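Local coordinates for protein DNA polymerase III subunit beta (Helicobacter pylori 26695, PDB 4S3I) that forms the sliding beta clamp of the replication machinery, tethering DNA polymerases and other proteins to DNA and so conferring processivity, at residues I5-N10 with I89-K94; D11-L16 with K76-I81; H34-V39 with E67-I72; I40-F45 with I59-S64. One frame throughout, in Å; residues are numbered along the deposited sequence.

Overall arrangement
All four contacts lie in the N-terminal clamp domain, and interactions 3, 2 and 1 close successively wider loops round interaction 4. Interaction 2 is made by carbon-to-carbon packing and is largely buried, setting the two helices over the sheets; the second subunit comes within reach of it. Interactions 1 and 3 are antiparallel strand pairings in different sheets, each sending one row of aliphatic side chains into the core, where Val7 meets Leu12 and Ile72 meets Phe77. Interaction 4 is partly exposed: Leu44 and Ile59 face inward, whereas lysine, glutamate and serine groups lie nearer solvent. Its 59-64 segment passes from one sheet to the other, reaching Ser6 of interaction 1 through backbone and hydroxyl bonds.

Interaction 1: residues I5-N10 with I89-K94; sequences ISVSKN and IILETK
Four backbone hydrogen bonds tie Ile5 and Val7 to Leu91 and Ile89. Ile5 N gives its hydrogen to Leu91 O at 3.0 Å and Leu91 N returns one to Ile5 O at 2.9 Å; Val7 and Ile89 exchange a second pair, with Ile89 N 2.8 Å from Val7 O. Between them Ser6 and Ile90 form a non-hydrogen-bonded pair, flanked by a CA-H...O contact from Ser6 CA to Ile89 O at 3.1 Å.

This is antiparallel pairing, with strand axes at 148°, inside the five-stranded sheet of the N-terminal clamp domain: 4-7 has 89-94 on one flank and 63-66 on the other, and Ser8 occupies the N-cap position of the helix that follows.

The apolar contacts lie on the face carrying Ile5, Val7, Ile89 and Leu91. Ile5 CG1, set between its backbone N and carbonyl carbon (chi1 57°), comes within 4.0 Å of Leu91 CB, and the two side chains slant across one another. Val7 CG2 meets Leu91 CD1 at 4.3 Å. At the start of the helix, the methylene Lys9 CG rests 3.7 Å from Ile89 CD1; beyond it the lysine bends away, and its NZ forms a salt bridge with Glu13. Phe77 and Ile81 of helix 74-82 pack against Leu91 and Ile89.

Ser6 and Ile90 point to the other face, where Ser6 OG hydrogen-bonds to Ser63 OG.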
loop_
_atom_site.group_PDB
_atom_site.type_symbol
_atom_site.label_atom_id
_atom_site.label_comp_id
_atom_site.label_asym_id
_atom_site.label_seq_id
_atom_site.Cartn_x
_atom_site.Cartn_y
_atom_site.Cartn_z
ATOM N N ILE A 5 -28.181 -22.666 9.382
ATOM C CA ILE A 5 -27.183 -23.483 8.712
ATOM C C ILE A 5 -25.842 -23.378 9.435
ATOM O O ILE A 5 -25.656 -22.521 10.306
ATOM C CB ILE A 5 -26.963 -23.002 7.279
ATOM C CG1 ILE A 5 -26.552 -21.530 7.271
ATOM C CG2 ILE A 5 -28.211 -23.192 6.408
ATOM C CD1 ILE A 5 -26.060 -21.040 5.926
ATOM N N SER A 6 -24.892 -24.228 9.052
ATOM C CA SER A 6 -23.510 -24.030 9.452
ATOM C C SER A 6 -22.694 -24.058 8.183
ATOM O O SER A 6 -23.038 -24.784 7.237
ATOM C CB SER A 6 -23.030 -25.113 10.419
ATOM O OG SER A 6 -22.802 -26.339 9.749
ATOM N N VAL A 7 -21.638 -23.249 8.138
ATOM C CA VAL A 7 -20.772 -23.194 6.971
ATOM C C VAL A 7 -19.308 -23.188 7.373
ATOM O O VAL A 7 -18.965 -22.972 8.542
ATOM C CB VAL A 7 -21.050 -21.947 6.096
ATOM C CG1 VAL A 7 -22.492 -21.950 5.589
ATOM C CG2 VAL A 7 -20.772 -20.676 6.888
ATOM N N SER A 8 -18.449 -23.420 6.390
ATOM C CA SER A 8 -17.019 -23.342 6.592
ATOM C C SER A 8 -16.594 -21.874 6.646
ATOM O O SER A 8 -16.975 -21.078 5.786
ATOM C CB SER A 8 -16.292 -24.058 5.454
ATOM O OG SER A 8 -14.890 -23.902 5.560
ATOM N N LYS A 9 -15.801 -21.526 7.653
ATOM C CA LYS A 9 -15.311 -20.161 7.825
ATOM C C LYS A 9 -14.584 -19.662 6.577
ATOM O O LYS A 9 -14.839 -18.561 6.087
ATOM C CB LYS A 9 -14.391 -20.099 9.057
ATOM C CG LYS A 9 -13.949 -18.700 9.488
ATOM C CD LYS A 9 -12.720 -18.224 8.724
ATOM C CE LYS A 9 -11.807 -17.385 9.601
ATOM N NZ LYS A 9 -10.666 -16.841 8.809
ATOM N N ASN A 10 -13.667 -20.470 6.060
ATOM C CA ASN A 10 -12.884 -20.040 4.909
ATOM C C ASN A 10 -13.697 -19.913 3.622
ATOM O O ASN A 10 -13.455 -18.999 2.824
ATOM C CB ASN A 10 -11.662 -20.942 4.711
ATOM C CG ASN A 10 -10.705 -20.878 5.884
ATOM O OD1 ASN A 10 -10.150 -19.819 6.192
ATOM N ND2 ASN A 10 -10.509 -22.013 6.551
ATOM N N ILE A 89 -19.026 -22.107 11.218
ATOM C CA ILE A 89 -19.820 -20.981 11.710
ATOM C C ILE A 89 -21.305 -21.238 11.555
ATOM O O ILE A 89 -21.756 -21.673 10.499
ATOM C CB ILE A 89 -19.454 -19.699 10.946
ATOM C CG1 ILE A 89 -18.010 -19.303 11.272
ATOM C CG2 ILE A 89 -20.420 -18.554 11.285
ATOM C CD1 ILE A 89 -17.459 -18.218 10.379
ATOM N N ILE A 90 -22.062 -20.963 12.610
ATOM C CA ILE A 90 -23.504 -21.103 12.577
ATOM C C ILE A 90 -24.167 -19.779 12.195
ATOM O O ILE A 90 -23.894 -18.746 12.804
ATOM C CB ILE A 90 -24.025 -21.562 13.945
ATOM C CG1 ILE A 90 -23.574 -23.002 14.218
ATOM C CG2 ILE A 90 -25.534 -21.430 14.028
ATOM C CD1 ILE A 90 -23.873 -23.498 15.625
ATOM N N LEU A 91 -25.038 -19.812 11.191
ATOM C CA LEU A 91 -25.821 -18.638 10.822
ATOM C C LEU A 91 -27.282 -18.949 11.051
ATOM O O LEU A 91 -27.809 -19.929 10.511
ATOM C CB LEU A 91 -25.578 -18.251 9.366
ATOM C CG LEU A 91 -24.106 -18.082 9.018
ATOM C CD1 LEU A 91 -23.914 -17.861 7.523
ATOM C CD2 LEU A 91 -23.490 -16.931 9.818
ATOM N N GLU A 92 -27.940 -18.138 11.869
ATOM C CA GLU A 92 -29.332 -18.409 12.203
ATOM C C GLU A 92 -30.131 -17.120 12.329
ATOM O O GLU A 92 -29.737 -16.216 13.059
ATOM C CB GLU A 92 -29.413 -19.198 13.516
ATOM C CG GLU A 92 -30.841 -19.466 14.003
ATOM C CD GLU A 92 -30.886 -20.421 15.192
ATOM O OE1 GLU A 92 -29.807 -20.741 15.746
ATOM O OE2 GLU A 92 -32.001 -20.848 15.565
ATOM N N THR A 93 -31.258 -17.033 11.634
ATOM C CA THR A 93 -32.077 -15.837 11.739
ATOM C C THR A 93 -32.877 -15.868 13.031
ATOM O O THR A 93 -33.265 -16.930 13.521
ATOM C CB THR A 93 -33.031 -15.671 10.552
ATOM O OG1 THR A 93 -33.874 -16.822 10.470
ATOM C CG2 THR A 93 -32.242 -15.514 9.257
ATOM N N LYS A 94 -33.107 -14.685 13.578
ATOM C CA LYS A 94 -33.904 -14.524 14.774
ATOM C C LYS A 94 -34.631 -13.202 14.586
ATOM O O LYS A 94 -34.009 -12.148 14.641
ATOM C CB LYS A 94 -33.002 -14.493 16.011
ATOM C CG LYS A 94 -32.995 -15.786 16.840
ATOM C CD LYS A 94 -31.894 -16.768 16.428
ATOM C CE LYS A 94 -31.829 -17.974 17.379
ATOM N NZ LYS A 94 -33.051 -18.837 17.345
#

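Interaction 2: residues D11-L16 with K76-I81; sequences DLENAL and KFLDII
Leu16 lays its CD1 methyl over one face of the Phe77 ring, 3.9 Å from the centroid and 16° off the ring normal, a CH-pi contact displaced toward the rim. The second methyl of the same fork, CD2, reaches the ring atom Phe77 CD2 at 3.6 Å, so both branches of the leucine grip the aromatic group. Leu12 approaches that ring obliquely through CD1, 4.0 Å from Phe77 CZ, while the Leu12 and Ile81 side chains cross at about a right angle, with Leu12 CD2 3.6 Å from Ile81 CD1. Ile81 CG1 also touches Leu16 CD1 and thereby closes an apolar cluster shared by the two helices.

Toward the partly exposed Glu13, Leu78 CD1 fits between Leu16 CB and Glu13 CG, 4.0 Å from each. Glu13 contributes just its aliphatic stem here: with CG anti to the backbone nitrogen (chi1 177°) and an extended chain, its carboxylate is carried to salt bridges with Lys9 and Arg17. Leu91 and Ile100 from the sheet pack against Phe77 as well. Ile59 lies against Leu12, and across the subunit boundary Lys76 forms a salt bridge with Glu300 of the second subunit.

The segment axes, 9.6 Å apart at closest approach and inclined at 144°, make a roughly antiparallel, inclined helix pair packed on beta sheets, the architecture of a DNA clamp domain.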
loop_
_atom_site.group_PDB
_atom_site.type_symbol
_atom_site.label_atom_id
_atom_site.label_comp_id
_atom_site.label_asym_id
_atom_site.label_seq_id
_atom_site.Cartn_x
_atom_site.Cartn_y
_atom_site.Cartn_z
ATOM N N ASP A 11 -14.650 -20.818 3.417
ATOM C CA ASP A 11 -15.553 -20.720 2.274
ATOM C C ASP A 11 -16.352 -19.424 2.368
ATOM O O ASP A 11 -16.479 -18.669 1.401
ATOM C CB ASP A 11 -16.545 -21.883 2.269
ATOM C CG ASP A 11 -15.899 -23.224 1.962
ATOM O OD1 ASP A 11 -14.756 -23.241 1.464
ATOM O OD2 ASP A 11 -16.566 -24.257 2.206
ATOM N N LEU A 12 -16.888 -19.174 3.551
ATOM C CA LEU A 12 -17.715 -17.990 3.769
ATOM C C LEU A 12 -16.878 -16.723 3.562
ATOM O O LEU A 12 -17.268 -15.823 2.809
ATOM C CB LEU A 12 -18.331 -18.027 5.168
ATOM C CG LEU A 12 -19.167 -16.825 5.602
ATOM C CD1 LEU A 12 -20.365 -16.631 4.669
ATOM C CD2 LEU A 12 -19.637 -17.006 7.041
ATOM N N GLU A 13 -15.715 -16.669 4.205
ATOM C CA GLU A 13 -14.854 -15.488 4.116
ATOM C C GLU A 13 -14.488 -15.179 2.665
ATOM O O GLU A 13 -14.612 -14.038 2.211
ATOM C CB GLU A 13 -13.589 -15.661 4.964
ATOM C CG GLU A 13 -12.596 -14.489 4.856
ATOM C CD GLU A 13 -11.452 -14.565 5.870
ATOM O OE1 GLU A 13 -10.628 -13.628 5.911
ATOM O OE2 GLU A 13 -11.372 -15.557 6.624
ATOM N N ASN A 14 -14.055 -16.202 1.933
ATOM C CA ASN A 14 -13.765 -16.044 0.512
ATOM C C ASN A 14 -14.954 -15.502 -0.281
ATOM O O ASN A 14 -14.807 -14.570 -1.077
ATOM C CB ASN A 14 -13.285 -17.367 -0.096
ATOM C CG ASN A 14 -11.858 -17.682 0.271
ATOM O OD1 ASN A 14 -11.035 -16.777 0.421
ATOM N ND2 ASN A 14 -11.550 -18.970 0.425
ATOM N N ALA A 15 -16.131 -16.078 -0.066
ATOM C CA ALA A 15 -17.314 -15.590 -0.759
ATOM C C ALA A 15 -17.572 -14.113 -0.430
ATOM O O ALA A 15 -17.865 -13.309 -1.318
ATOM C CB ALA A 15 -18.540 -16.447 -0.435
ATOM N N LEU A 16 -17.449 -13.757 0.844
ATOM C CA LEU A 16 -17.682 -12.375 1.267
ATOM C C LEU A 16 -16.661 -11.409 0.668
ATOM O O LEU A 16 -16.989 -10.261 0.333
ATOM C CB LEU A 16 -17.684 -12.266 2.785
ATOM C CG LEU A 16 -18.848 -12.964 3.470
ATOM C CD1 LEU A 16 -18.717 -12.834 4.977
ATOM C CD2 LEU A 16 -20.183 -12.397 2.995
ATOM N N LYS A 76 -19.673 -5.370 7.483
ATOM C CA LYS A 76 -19.644 -5.841 8.868
ATOM C C LYS A 76 -19.535 -7.367 8.923
ATOM O O LYS A 76 -18.791 -7.907 9.731
ATOM C CB LYS A 76 -20.885 -5.358 9.636
ATOM C CG LYS A 76 -20.955 -3.840 9.817
ATOM C CD LYS A 76 -22.335 -3.394 10.317
ATOM C CE LYS A 76 -22.462 -1.871 10.346
ATOM N NZ LYS A 76 -21.720 -1.259 11.484
ATOM N N PHE A 77 -20.294 -8.040 8.062
ATOM C CA PHE A 77 -20.299 -9.501 7.975
ATOM C C PHE A 77 -18.881 -9.990 7.743
ATOM O O PHE A 77 -18.389 -10.859 8.454
ATOM C CB PHE A 77 -21.214 -9.954 6.813
ATOM C CG PHE A 77 -21.646 -11.404 6.878
ATOM C CD1 PHE A 77 -21.392 -12.185 7.999
ATOM C CD2 PHE A 77 -22.316 -11.983 5.803
ATOM C CE1 PHE A 77 -21.804 -13.526 8.052
ATOM C CE2 PHE A 77 -22.738 -13.320 5.845
ATOM C CZ PHE A 77 -22.479 -14.091 6.970
ATOM N N LEU A 78 -18.204 -9.419 6.758
ATOM C CA LEU A 78 -16.835 -9.840 6.477
ATOM C C LEU A 78 -15.890 -9.450 7.618
ATOM O O LEU A 78 -14.979 -10.214 7.971
ATOM C CB LEU A 78 -16.353 -9.257 5.154
ATOM C CG LEU A 78 -14.871 -9.479 4.854
ATOM C CD1 LEU A 78 -14.517 -10.967 4.843
ATOM C CD2 LEU A 78 -14.506 -8.827 3.530
ATOM N N ASP A 79 -16.097 -8.276 8.206
ATOM C CA ASP A 79 -15.214 -7.857 9.300
ATOM C C ASP A 79 -15.278 -8.862 10.451
ATOM O O ASP A 79 -14.252 -9.221 11.024
ATOM C CB ASP A 79 -15.559 -6.439 9.792
ATOM C CG ASP A 79 -15.059 -5.349 8.850
ATOM O OD1 ASP A 79 -14.132 -5.627 8.066
ATOM O OD2 ASP A 79 -15.595 -4.217 8.902
ATOM N N ILE A 80 -16.490 -9.324 10.763
ATOM C CA ILE A 80 -16.679 -10.337 11.799
ATOM C C ILE A 80 -16.031 -11.676 11.430
ATOM O O ILE A 80 -15.202 -12.192 12.173
ATOM C CB ILE A 80 -18.170 -10.569 12.073
ATOM C CG1 ILE A 80 -18.795 -9.344 12.746
ATOM C CG2 ILE A 80 -18.380 -11.815 12.926
ATOM C CD1 ILE A 80 -20.313 -9.452 12.883
ATOM N N ILE A 81 -16.409 -12.235 10.281
ATOM C CA ILE A 81 -15.884 -13.534 9.852
ATOM C C ILE A 81 -14.356 -13.566 9.809
ATOM O O ILE A 81 -13.732 -14.534 10.257
ATOM C CB ILE A 81 -16.454 -13.962 8.477
ATOM C CG1 ILE A 81 -17.974 -14.015 8.524
ATOM C CG2 ILE A 81 -15.877 -15.314 8.046
ATOM C CD1 ILE A 81 -18.523 -14.806 9.708
#

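Interaction 3: residues H34-V39 with E67-I72; sequences HIHLEV and EGVGTI
Residues 34-39 and 68-72 run antiparallel with axes at 162°, joined by reciprocal bonds in the pairs Ile35-Ile72 and Leu37-Gly70; Leu37 N reaches Gly70 O at 2.7 Å with a nearly straight N-H...O angle of 170°. Val39 N adds a bond to Gly68 O at 2.9 Å.

His34 is held from two directions. At the edge of its imidazole, ND1 shares a hydrogen bond with Thr71 OG1 at 2.9 Å, while the Ile72 carbonyl carbon lies over the centre of one ring face, 3.4 Å above the plane. The Thr71 hydroxyl sits between its own backbone N and carbonyl carbon (chi1 82°), and is bonded in addition to Phe112 N, so it links His34 to a further part of the chain; Phe112 also stacks on the histidine ring. His36 turns a face toward Gly70 O, and Phe117 meets its ring. Farther along the same face, Glu38 and Val69 lie side by side, pointing alike, with Val69 CG1 3.6 Å from the carboxylate carbon Glu38 CD. On the opposite face Leu37 CD1 meets Ile72 CG2 at 4.0 Å.

Within the chain, strand 68-73 is an outermost strand of its sheet, and 34-40 pairs on its other flank with 43-49 through His36-Lys47 and Glu38-Phe45. Ile35 packs against Leu16 and Leu19 of helix 9-19, and Leu37 and Ile72 touch Leu98 of the domain's other sheet.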
loop_
_atom_site.group_PDB
_atom_site.type_symbol
_atom_site.label_atom_id
_atom_site.label_comp_id
_atom_site.label_asym_id
_atom_site.label_seq_id
_atom_site.Cartn_x
_atom_site.Cartn_y
_atom_site.Cartn_z
ATOM N N HIS A 34 -25.973 -4.094 1.695
ATOM C CA HIS A 34 -26.341 -5.423 2.177
ATOM C C HIS A 34 -26.186 -6.549 1.151
ATOM O O HIS A 34 -26.400 -6.357 -0.051
ATOM C CB HIS A 34 -27.787 -5.424 2.696
ATOM C CG HIS A 34 -27.913 -5.011 4.125
ATOM N ND1 HIS A 34 -28.787 -5.616 5.004
ATOM C CD2 HIS A 34 -27.269 -4.051 4.835
ATOM C CE1 HIS A 34 -28.678 -5.047 6.189
ATOM N NE2 HIS A 34 -27.761 -4.100 6.116
ATOM N N ILE A 35 -25.851 -7.729 1.664
ATOM C CA ILE A 35 -25.822 -8.954 0.888
ATOM C C ILE A 35 -27.109 -9.745 1.146
ATOM O O ILE A 35 -27.514 -9.926 2.299
ATOM C CB ILE A 35 -24.608 -9.807 1.264
ATOM C CG1 ILE A 35 -23.328 -9.127 0.762
ATOM C CG2 ILE A 35 -24.737 -11.216 0.696
ATOM C CD1 ILE A 35 -22.013 -9.722 1.321
ATOM N N HIS A 36 -27.756 -10.194 0.069
ATOM C CA HIS A 36 -28.943 -11.041 0.166
ATOM C C HIS A 36 -28.475 -12.485 0.382
ATOM O O HIS A 36 -27.538 -12.967 -0.281
ATOM C CB HIS A 36 -29.771 -10.916 -1.113
ATOM C CG HIS A 36 -31.036 -11.714 -1.118
ATOM N ND1 HIS A 36 -31.067 -13.062 -1.419
ATOM C CD2 HIS A 36 -32.325 -11.347 -0.912
ATOM C CE1 HIS A 36 -32.320 -13.489 -1.379
ATOM N NE2 HIS A 36 -33.099 -12.467 -1.079
ATOM N N LEU A 37 -29.116 -13.174 1.318
ATOM C CA LEU A 37 -28.748 -14.553 1.630
ATOM C C LEU A 37 -29.941 -15.451 1.339
ATOM O O LEU A 37 -31.084 -15.085 1.630
ATOM C CB LEU A 37 -28.367 -14.699 3.100
ATOM C CG LEU A 37 -27.238 -13.850 3.660
ATOM C CD1 LEU A 37 -27.081 -14.099 5.163
ATOM C CD2 LEU A 37 -25.929 -14.151 2.929
ATOM N N GLU A 38 -29.682 -16.626 0.772
ATOM C CA GLU A 38 -30.753 -17.597 0.540
ATOM C C GLU A 38 -30.253 -19.020 0.732
ATOM O O GLU A 38 -29.271 -19.428 0.108
ATOM C CB GLU A 38 -31.361 -17.427 -0.859
ATOM C CG GLU A 38 -32.365 -18.521 -1.215
ATOM C CD GLU A 38 -33.436 -18.059 -2.199
ATOM O OE1 GLU A 38 -33.130 -17.223 -3.082
ATOM O OE2 GLU A 38 -34.589 -18.539 -2.085
ATOM N N VAL A 39 -30.917 -19.770 1.607
ATOM C CA VAL A 39 -30.542 -21.165 1.808
ATOM C C VAL A 39 -31.510 -22.019 1.009
ATOM O O VAL A 39 -32.718 -21.965 1.230
ATOM C CB VAL A 39 -30.540 -21.568 3.297
ATOM C CG1 VAL A 39 -30.139 -23.028 3.446
ATOM C CG2 VAL A 39 -29.574 -20.675 4.092
ATOM N N GLU A 67 -34.430 -23.730 5.828
ATOM C CA GLU A 67 -34.250 -22.963 4.600
ATOM C C GLU A 67 -35.016 -21.636 4.650
ATOM O O GLU A 67 -36.079 -21.544 5.270
ATOM C CB GLU A 67 -34.715 -23.791 3.398
ATOM C CG GLU A 67 -33.916 -25.066 3.178
ATOM C CD GLU A 67 -34.439 -25.882 2.011
ATOM O OE1 GLU A 67 -35.598 -25.656 1.605
ATOM O OE2 GLU A 67 -33.693 -26.744 1.501
ATOM N N GLY A 68 -34.472 -20.611 3.999
ATOM C CA GLY A 68 -35.116 -19.308 3.963
ATOM C C GLY A 68 -34.188 -18.212 3.461
ATOM O O GLY A 68 -33.057 -18.487 3.043
ATOM N N VAL A 69 -34.663 -16.967 3.518
ATOM C CA VAL A 69 -33.906 -15.831 2.995
ATOM C C VAL A 69 -33.705 -14.759 4.061
ATOM O O VAL A 69 -34.458 -14.701 5.034
ATOM C CB VAL A 69 -34.639 -15.198 1.802
ATOM C CG1 VAL A 69 -34.687 -16.163 0.628
ATOM C CG2 VAL A 69 -36.059 -14.795 2.208
ATOM N N GLY A 70 -32.702 -13.908 3.863
ATOM C CA GLY A 70 -32.437 -12.779 4.745
ATOM C C GLY A 70 -31.422 -11.845 4.094
ATOM O O GLY A 70 -31.017 -12.076 2.956
ATOM N N THR A 71 -31.022 -10.782 4.793
ATOM C CA THR A 71 -29.988 -9.865 4.285
ATOM C C THR A 71 -29.098 -9.459 5.434
ATOM O O THR A 71 -29.509 -9.543 6.587
ATOM C CB THR A 71 -30.569 -8.558 3.711
ATOM O OG1 THR A 71 -30.834 -7.647 4.789
ATOM C CG2 THR A 71 -31.847 -8.815 2.912
ATOM N N ILE A 72 -27.898 -8.976 5.123
ATOM C CA ILE A 72 -26.964 -8.560 6.153
ATOM C C ILE A 72 -25.968 -7.574 5.552
ATOM O O ILE A 72 -25.620 -7.674 4.369
ATOM C CB ILE A 72 -26.230 -9.793 6.762
ATOM C CG1 ILE A 72 -25.384 -9.408 7.972
ATOM C CG2 ILE A 72 -25.416 -10.551 5.701
ATOM C CD1 ILE A 72 -24.474 -10.528 8.466
#

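Interaction 4: residues I40-F45 with I59-S64; sequences IKEKLF and IFTQSS
Leu44 and Ile59 lie side by side and point the same way, Leu44 CB standing 4.1 Å from Ile59 CG1 on the buried face. Ile59 places CG1 between its backbone N and carbonyl carbon (chi1 62°), which brings that branch alongside the leucine; Ile5 and Val39 pack on Leu44, and helix 9-19 on Ile59. Their backbones form a hydrogen-bonded antiparallel pair, with Leu44 N to Ile59 O at 2.8 Å and Ile59 N to Leu44 O at 2.9 Å.

Lys43 and Phe60 also run alongside each other, but on the exposed side. Lys43 CE comes to 4.1 Å from Phe60 CE1 at an oblique approach, and Tyr58 makes a cation-pi contact with the lysine and an edge-to-face contact with Phe60. Glu42 O lies near the plane of the phenylalanine ring, at its edge.

Thr61 meets this main-chain oxygen twice: its N-H binds Glu42 O at 3.0 Å from above the carbonyl plane, and Thr61 OG1 adds a weak bond at 3.4 Å. CG2 of Thr61 turns toward the Leu44 backbone. Ser64 OG reaches weakly, at 3.5 Å, to Lys41 O within the type II' turn from Ile40 to Lys43.

Main-chain bonds and the inward aliphatic pair thus chiefly secure this end of hairpin 43-49/53-60. The weak hydroxyl bonds at Lys41 and Glu42, with a poorly ordered Glu42 side chain, suggest a looser hold at the turn; Gln62 and Ser63, both facing Ser6 in a classic beta bulge, are bonded to it.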
loop_
_atom_site.group_PDB
_atom_site.type_symbol
_atom_site.label_atom_id
_atom_site.label_comp_id
_atom_site.label_asym_id
_atom_site.label_seq_id
_atom_site.Cartn_x
_atom_site.Cartn_y
_atom_site.Cartn_z
ATOM N N ILE A 40 -30.971 -22.775 0.055
ATOM C CA ILE A 40 -31.761 -23.686 -0.767
ATOM C C ILE A 40 -31.083 -25.051 -0.790
ATOM O O ILE A 40 -29.992 -25.192 -1.353
ATOM C CB ILE A 40 -31.880 -23.185 -2.220
ATOM C CG1 ILE A 40 -32.622 -21.850 -2.264
ATOM C CG2 ILE A 40 -32.617 -24.212 -3.077
ATOM C CD1 ILE A 40 -32.737 -21.238 -3.654
ATOM N N LYS A 41 -31.727 -26.047 -0.185
ATOM C CA LYS A 41 -31.145 -27.384 -0.066
ATOM C C LYS A 41 -29.776 -27.312 0.610
ATOM O O LYS A 41 -29.660 -26.803 1.727
ATOM C CB LYS A 41 -31.092 -28.079 -1.432
ATOM C CG LYS A 41 -32.484 -28.338 -2.018
ATOM C CD LYS A 41 -32.447 -28.594 -3.516
ATOM C CE LYS A 41 -33.846 -28.506 -4.113
ATOM N NZ LYS A 41 -33.826 -28.566 -5.605
ATOM N N GLU A 42 -28.737 -27.795 -0.054
ATOM C CA GLU A 42 -27.426 -27.786 0.583
ATOM C C GLU A 42 -26.523 -26.644 0.119
ATOM O O GLU A 42 -25.301 -26.744 0.228
ATOM C CB GLU A 42 -26.726 -29.138 0.414
ATOM C CG GLU A 42 -26.621 -29.948 1.710
ATOM C CD GLU A 42 -27.979 -30.316 2.307
ATOM O OE1 GLU A 42 -28.113 -30.272 3.550
ATOM O OE2 GLU A 42 -28.907 -30.655 1.538
ATOM N N LYS A 43 -27.118 -25.566 -0.391
ATOM C CA LYS A 43 -26.341 -24.388 -0.804
ATOM C C LYS A 43 -26.760 -23.134 -0.034
ATOM O O LYS A 43 -27.934 -22.985 0.335
ATOM C CB LYS A 43 -26.483 -24.128 -2.313
ATOM C CG LYS A 43 -25.880 -25.196 -3.242
ATOM C CD LYS A 43 -26.015 -24.779 -4.715
ATOM C CE LYS A 43 -25.252 -25.702 -5.668
ATOM N NZ LYS A 43 -25.376 -25.260 -7.092
ATOM N N LEU A 44 -25.796 -22.248 0.220
ATOM C CA LEU A 44 -26.084 -20.874 0.648
ATOM C C LEU A 44 -25.702 -19.951 -0.498
ATOM O O LEU A 44 -24.550 -19.928 -0.919
ATOM C CB LEU A 44 -25.275 -20.484 1.891
ATOM C CG LEU A 44 -25.286 -18.985 2.212
ATOM C CD1 LEU A 44 -26.647 -18.574 2.755
ATOM C CD2 LEU A 44 -24.192 -18.612 3.196
ATOM N N PHE A 45 -26.672 -19.214 -1.019
ATOM C CA PHE A 45 -26.413 -18.237 -2.060
ATOM C C PHE A 45 -26.272 -16.862 -1.432
ATOM O O PHE A 45 -27.067 -16.471 -0.573
ATOM C CB PHE A 45 -27.564 -18.212 -3.068
ATOM C CG PHE A 45 -27.620 -19.429 -3.952
ATOM C CD1 PHE A 45 -28.276 -20.579 -3.528
ATOM C CD2 PHE A 45 -27.003 -19.427 -5.203
ATOM C CE1 PHE A 45 -28.333 -21.716 -4.348
ATOM C CE2 PHE A 45 -27.046 -20.559 -6.029
ATOM C CZ PHE A 45 -27.714 -21.702 -5.595
ATOM N N ILE A 59 -21.939 -21.060 -1.610
ATOM C CA ILE A 59 -21.079 -22.037 -0.962
ATOM C C ILE A 59 -21.965 -23.181 -0.486
ATOM O O ILE A 59 -23.166 -22.993 -0.262
ATOM C CB ILE A 59 -20.296 -21.444 0.224
ATOM C CG1 ILE A 59 -21.242 -20.944 1.319
ATOM C CG2 ILE A 59 -19.350 -20.337 -0.254
ATOM C CD1 ILE A 59 -20.511 -20.433 2.591
ATOM N N PHE A 60 -21.379 -24.369 -0.348
ATOM C CA PHE A 60 -22.117 -25.506 0.177
ATOM C C PHE A 60 -22.213 -25.335 1.677
ATOM O O PHE A 60 -21.267 -24.872 2.311
ATOM C CB PHE A 60 -21.386 -26.815 -0.130
ATOM C CG PHE A 60 -21.425 -27.213 -1.580
ATOM C CD1 PHE A 60 -22.617 -27.640 -2.164
ATOM C CD2 PHE A 60 -20.272 -27.182 -2.352
ATOM C CE1 PHE A 60 -22.660 -28.013 -3.501
ATOM C CE2 PHE A 60 -20.301 -27.557 -3.692
ATOM C CZ PHE A 60 -21.497 -27.972 -4.267
ATOM N N THR A 61 -23.347 -25.713 2.248
ATOM C CA THR A 61 -23.503 -25.721 3.696
ATOM C C THR A 61 -22.919 -26.997 4.297
ATOM O O THR A 61 -22.976 -28.064 3.679
ATOM C CB THR A 61 -24.985 -25.623 4.094
ATOM O OG1 THR A 61 -25.680 -26.775 3.604
ATOM C CG2 THR A 61 -25.607 -24.364 3.506
ATOM N N GLN A 62 -22.352 -26.878 5.496
ATOM C CA GLN A 62 -21.896 -28.038 6.252
ATOM C C GLN A 62 -23.084 -28.766 6.852
ATOM O O GLN A 62 -23.085 -29.993 6.970
ATOM C CB GLN A 62 -20.937 -27.615 7.358
ATOM C CG GLN A 62 -19.634 -27.081 6.818
ATOM C CD GLN A 62 -18.986 -28.053 5.851
ATOM O OE1 GLN A 62 -18.778 -27.739 4.676
ATOM N NE2 GLN A 62 -18.667 -29.247 6.341
ATOM N N SER A 63 -24.091 -27.995 7.246
ATOM C CA SER A 63 -25.357 -28.563 7.673
ATOM C C SER A 63 -26.446 -27.554 7.367
ATOM O O SER A 63 -26.168 -26.369 7.142
ATOM C CB SER A 63 -25.350 -28.947 9.159
ATOM O OG SER A 63 -25.441 -27.816 10.007
ATOM N N SER A 64 -27.681 -28.035 7.338
ATOM C CA SER A 64 -28.822 -27.201 6.995
ATOM C C SER A 64 -30.037 -27.705 7.761
ATOM O O SER A 64 -30.467 -28.846 7.577
ATOM C CB SER A 64 -29.072 -27.241 5.483
ATOM O OG SER A 64 -30.147 -26.399 5.119
#